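Local structure of glycosyl transferase (Staphylococcus aureus, 5U02) at residues A[44-49]-A[94-99]; A[306-309]-A[314-317]. The protein belongs to the TarS glycosyl transferases and here comprises a helical linker region followed by two beta-rich C-terminal domains in a three-chain assembly. One frame throughout, in Å; residues are numbered along the deposited sequence.

How the contacts relate
Contact 1 and contact 2 illustrate two ways of building one elongated chain, helix against helix and strand beside strand. Residues 44-49 and 94-99 meet in the TarS linker range; 306-309 and 314-317 pair in C-terminal domain 2, with the sheet strands of C-terminal domain 1 lying between them along the chain. Their centres are 62 Å apart and their nearest atoms about 50 Å, on opposite sides of the chain's centre, and they share no helix, strand or sheet. Contact 1 is complete before contact 2 begins. The first stays within a single subunit, whereas the second is touched by both other subunits, so only contact 2 is directly tied to the trimer.

Contact 1 of 2, residues A[44-49]-A[94-99]; sequences NGFSLK and DNYRTV
Ser47 meets the helix 93-105 at Tyr96 and Arg97, and its side chain is held mainly against the backbone and aliphatic stem of the arginine. Its CB lies 3.6 Å from Arg97 CB, and its OG comes within 3.3 Å of Arg97 CA. The hydroxyl sits between the backbone N and the carbonyl carbon of its own residue (chi1 69°), a position that turns it onto this neighbour. Arg97 answers with a stem extended through CB, CG and CD, which carries CD to 3.2 Å from Ser47 O; the chain turns only about CG-CD, where NE departs from the extended line, leaving that oxygen at the edge of the guanidinium, near its plane. Gln55 serves both partners through weak hydrogen bonds, from its NE2 to Ser47 O and between its OE1 and Arg97 NH1, while Ser47 N is hydrogen-bonded to Glu100 OE1. No hydrogen bond joins the two segments directly, so van der Waals packing, part apolar and part polar atoms against CH groups, carries the contact.

Beside the serine, Tyr96 CD1 receives Ser47 CB at the ring edge, 4.1 Å away. Phe46 meets the same ring obliquely. Phe46 CE2 presses tightly on Tyr96 CE1 at 3.2 Å and also approaches Tyr96 CZ, with the ring centroids 5.0 Å apart and the planes inclined by 40°. Trp58, Leu62 and Ile59 add apolar cover around this pair, from helix 56-68. Gly45 occupies the N-cap of the short helix, its carbonyl oxygen accepting from both Leu48 N and Lys49 N. The arrangement is helix-to-helix packing within the helical TarS linker region, a single short turn, 46-49, docked on a longer helix by an aromatic pair and a serine.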
loop_
_atom_site.group_PDB
_atom_site.type_symbol
_atom_site.label_atom_id
_atom_site.label_comp_id
_atom_site.label_asym_id
_atom_site.label_seq_id
_atom_site.Cartn_x
_atom_site.Cartn_y
_atom_site.Cartn_z
ATOM N N ASN A 44 -28.815 25.377 4.785
ATOM C CA ASN A 44 -27.748 24.430 4.468
ATOM C C ASN A 44 -27.418 24.455 2.981
ATOM O O ASN A 44 -28.263 24.132 2.143
ATOM C CB ASN A 44 -28.154 23.021 4.897
ATOM C CG ASN A 44 -26.976 22.064 4.951
ATOM O OD1 ASN A 44 -25.987 22.229 4.240
ATOM N ND2 ASN A 44 -27.079 21.058 5.808
ATOM N N GLY A 45 -26.184 24.838 2.662
ATOM C CA GLY A 45 -25.720 24.821 1.286
ATOM C C GLY A 45 -26.513 25.689 0.339
ATOM O O GLY A 45 -26.594 25.375 -0.854
ATOM N N PHE A 46 -27.107 26.782 0.830
ATOM C CA PHE A 46 -27.879 27.639 -0.062
ATOM C C PHE A 46 -26.989 28.281 -1.115
ATOM O O PHE A 46 -27.448 28.556 -2.231
ATOM C CB PHE A 46 -28.650 28.701 0.738
ATOM C CG PHE A 46 -27.869 29.963 1.030
ATOM C CD1 PHE A 46 -27.811 30.999 0.104
ATOM C CD2 PHE A 46 -27.235 30.133 2.248
ATOM C CE1 PHE A 46 -27.103 32.155 0.374
ATOM C CE2 PHE A 46 -26.538 31.294 2.526
ATOM C CZ PHE A 46 -26.468 32.303 1.587
ATOM N N SER A 47 -25.715 28.509 -0.795
ATOM C CA SER A 47 -24.817 29.144 -1.750
ATOM C C SER A 47 -24.444 28.228 -2.909
ATOM O O SER A 47 -23.883 28.712 -3.897
ATOM C CB SER A 47 -23.551 29.630 -1.041
ATOM O OG SER A 47 -22.756 28.543 -0.600
ATOM N N LEU A 48 -24.737 26.931 -2.818
ATOM C CA LEU A 48 -24.508 26.020 -3.932
ATOM C C LEU A 48 -25.784 25.649 -4.676
ATOM O O LEU A 48 -25.705 25.236 -5.839
ATOM C CB LEU A 48 -23.828 24.733 -3.447
ATOM C CG LEU A 48 -22.600 24.846 -2.548
ATOM C CD1 LEU A 48 -22.993 24.634 -1.104
ATOM C CD2 LEU A 48 -21.528 23.851 -2.950
ATOM N N LYS A 49 -26.948 25.781 -4.037
ATOM C CA LYS A 49 -28.225 25.425 -4.645
ATOM C C LYS A 49 -28.872 26.621 -5.335
ATOM O O LYS A 49 -29.216 26.546 -6.521
ATOM C CB LYS A 49 -29.174 24.865 -3.582
ATOM C CG LYS A 49 -28.659 23.647 -2.841
ATOM C CD LYS A 49 -29.425 23.431 -1.542
ATOM C CE LYS A 49 -29.998 22.019 -1.468
ATOM N NZ LYS A 49 -29.025 21.052 -0.868
ATOM N N ASP A 94 -19.225 36.021 -1.380
ATOM C CA ASP A 94 -18.091 35.467 -2.114
ATOM C C ASP A 94 -17.313 34.502 -1.233
ATOM O O ASP A 94 -16.875 33.440 -1.691
ATOM C CB ASP A 94 -17.173 36.583 -2.624
ATOM C CG ASP A 94 -15.896 36.044 -3.269
ATOM O OD1 ASP A 94 -14.892 35.849 -2.547
ATOM O OD2 ASP A 94 -15.913 35.812 -4.496
ATOM N N ASN A 95 -17.146 34.852 0.042
ATOM C CA ASN A 95 -16.483 33.976 0.998
ATOM C C ASN A 95 -17.437 32.953 1.597
ATOM O O ASN A 95 -17.014 31.836 1.911
ATOM C CB ASN A 95 -15.842 34.802 2.115
ATOM C CG ASN A 95 -14.619 35.567 1.650
ATOM O OD1 ASN A 95 -14.573 36.796 1.713
ATOM N ND2 ASN A 95 -13.609 34.838 1.201
ATOM N N TYR A 96 -18.711 33.310 1.780
ATOM C CA TYR A 96 -19.677 32.344 2.297
ATOM C C TYR A 96 -19.788 31.140 1.374
ATOM O O TYR A 96 -19.750 29.990 1.826
ATOM C CB TYR A 96 -21.046 32.999 2.484
ATOM C CG TYR A 96 -22.031 32.159 3.276
ATOM C CD1 TYR A 96 -22.713 31.100 2.685
ATOM C CD2 TYR A 96 -22.282 32.430 4.613
ATOM C CE1 TYR A 96 -23.604 30.334 3.407
ATOM C CE2 TYR A 96 -23.178 31.675 5.342
ATOM C CZ TYR A 96 -23.840 30.629 4.734
ATOM O OH TYR A 96 -24.733 29.874 5.462
ATOM N N ARG A 97 -19.947 31.383 0.071
ATOM C CA ARG A 97 -19.996 30.264 -0.859
ATOM C C ARG A 97 -18.663 29.533 -0.883
ATOM O O ARG A 97 -18.632 28.300 -0.804
ATOM C CB ARG A 97 -20.388 30.741 -2.257
ATOM C CG ARG A 97 -20.600 29.595 -3.231
ATOM C CD ARG A 97 -21.082 30.071 -4.596
ATOM N NE ARG A 97 -20.448 31.315 -5.005
ATOM C CZ ARG A 97 -21.089 32.471 -5.167
ATOM N NH1 ARG A 97 -22.400 32.549 -4.969
ATOM N NH2 ARG A 97 -20.418 33.554 -5.542
ATOM N N THR A 98 -17.556 30.283 -0.937
ATOM C CA THR A 98 -16.228 29.676 -0.900
ATOM C C THR A 98 -16.112 28.663 0.233
ATOM O O THR A 98 -15.590 27.562 0.034
ATOM C CB THR A 98 -15.151 30.756 -0.763
ATOM O OG1 THR A 98 -15.177 31.621 -1.906
ATOM C CG2 THR A 98 -13.772 30.126 -0.648
ATOM N N VAL A 99 -16.632 29.000 1.418
ATOM C CA VAL A 99 -16.579 28.073 2.548
ATOM C C VAL A 99 -17.417 26.832 2.265
ATOM O O VAL A 99 -16.923 25.698 2.334
ATOM C CB VAL A 99 -17.033 28.769 3.843
ATOM C CG1 VAL A 99 -17.193 27.743 4.959
ATOM C CG2 VAL A 99 -16.033 29.840 4.249
#

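Contact 2 of 2, residues A[306-309]-A[314-317]; sequences ASVV and MIMG
Ser307 is approached by two methionines of the neighbouring strand. Met314 reaches it diagonally: CG lies between the backbone N and the carbonyl carbon (chi1 73°), and further bends of the same sense at the next two bonds curl the chain back until CE stands 3.8 Å from Ser307 CB. Met316, directly across from the serine, is twisted the other way at all three bonds (chi1 -66°), laying its SD 3.7 Å from that same CB. The final bend brings Met316 CE 3.5 Å from Ala306 O. Val309 shares this face, its CG2 at the more distant 4.5 Å from Met314 CB.

The two strands form an antiparallel beta hairpin, 304-310 with 313-323, inside the sheet of a C-terminal domain of the immunoglobulin-like E-set clan; strands 345-347 and 326-331 flank it. Its methionine face is turned to the other subunits: Met316 packs on Met316 of both the second and the third subunit, and Ser307 and Val309 on Met318 of the second.

Val308 and Ile315 are a hydrogen-bonded pair whose side chains, on the other face, cross at a slant with Val308 CG2 3.9 Å from Ile315 CB, and both also touch Leu331. Val308 N to Ile315 O and Ile315 N to Val308 O are nearly straight bonds of 2.9 Å. At the other end, Gly317 N reaches Ala306 O over 2.7 Å, a more bent bond (139° at the hydrogen) with the donor above the carbonyl plane.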
loop_
_atom_site.group_PDB
_atom_site.type_symbol
_atom_site.label_atom_id
_atom_site.label_comp_id
_atom_site.label_asym_id
_atom_site.label_seq_id
_atom_site.Cartn_x
_atom_site.Cartn_y
_atom_site.Cartn_z
ATOM N N ALA A 306 -9.411 -21.282 -21.061
ATOM C CA ALA A 306 -9.900 -22.291 -20.141
ATOM C C ALA A 306 -9.474 -23.647 -20.676
ATOM O O ALA A 306 -9.018 -23.769 -21.814
ATOM C CB ALA A 306 -11.420 -22.204 -19.969
ATOM N N SER A 307 -9.613 -24.671 -19.841
ATOM C CA SER A 307 -9.261 -26.019 -20.257
ATOM C C SER A 307 -10.076 -27.020 -19.453
ATOM O O SER A 307 -10.515 -26.732 -18.334
ATOM C CB SER A 307 -7.760 -26.289 -20.085
ATOM O OG SER A 307 -7.380 -26.238 -18.720
ATOM N N VAL A 308 -10.284 -28.192 -20.048
ATOM C CA VAL A 308 -10.871 -29.339 -19.371
ATOM C C VAL A 308 -9.847 -30.463 -19.383
ATOM O O VAL A 308 -9.188 -30.707 -20.399
ATOM C CB VAL A 308 -12.195 -29.791 -20.024
ATOM C CG1 VAL A 308 -13.299 -28.790 -19.718
ATOM C CG2 VAL A 308 -12.030 -29.964 -21.528
ATOM N N VAL A 309 -9.707 -31.134 -18.245
ATOM C CA VAL A 309 -8.682 -32.148 -18.047
ATOM C C VAL A 309 -9.376 -33.489 -17.871
ATOM O O VAL A 309 -10.285 -33.624 -17.042
ATOM C CB VAL A 309 -7.793 -31.829 -16.833
ATOM C CG1 VAL A 309 -6.803 -32.960 -16.594
ATOM C CG2 VAL A 309 -7.068 -30.516 -17.035
ATOM N N MET A 314 -6.109 -33.638 -22.268
ATOM C CA MET A 314 -6.558 -32.299 -21.909
ATOM C C MET A 314 -6.946 -31.546 -23.174
ATOM O O MET A 314 -6.426 -31.816 -24.259
ATOM C CB MET A 314 -5.486 -31.544 -21.087
ATOM C CG MET A 314 -4.228 -31.026 -21.811
ATOM S SD MET A 314 -4.441 -29.503 -22.750
ATOM C CE MET A 314 -4.870 -28.362 -21.450
ATOM N N ILE A 315 -7.896 -30.624 -23.033
ATOM C CA ILE A 315 -8.403 -29.828 -24.146
ATOM C C ILE A 315 -8.523 -28.380 -23.692
ATOM O O ILE A 315 -9.136 -28.098 -22.656
ATOM C CB ILE A 315 -9.769 -30.332 -24.655
ATOM C CG1 ILE A 315 -9.780 -31.852 -24.816
ATOM C CG2 ILE A 315 -10.115 -29.666 -25.986
ATOM C CD1 ILE A 315 -11.140 -32.404 -25.175
ATOM N N MET A 316 -7.936 -27.471 -24.468
ATOM C CA MET A 316 -8.047 -26.040 -24.231
ATOM C C MET A 316 -9.345 -25.509 -24.822
ATOM O O MET A 316 -9.969 -26.134 -25.684
ATOM C CB MET A 316 -6.864 -25.290 -24.846
ATOM C CG MET A 316 -5.508 -25.586 -24.214
ATOM S SD MET A 316 -5.382 -24.945 -22.534
ATOM C CE MET A 316 -5.690 -23.202 -22.808
ATOM N N GLY A 317 -9.748 -24.334 -24.352
ATOM C CA GLY A 317 -10.979 -23.730 -24.816
ATOM C C GLY A 317 -10.996 -22.250 -24.507
ATOM O O GLY A 317 -10.067 -21.706 -23.907
#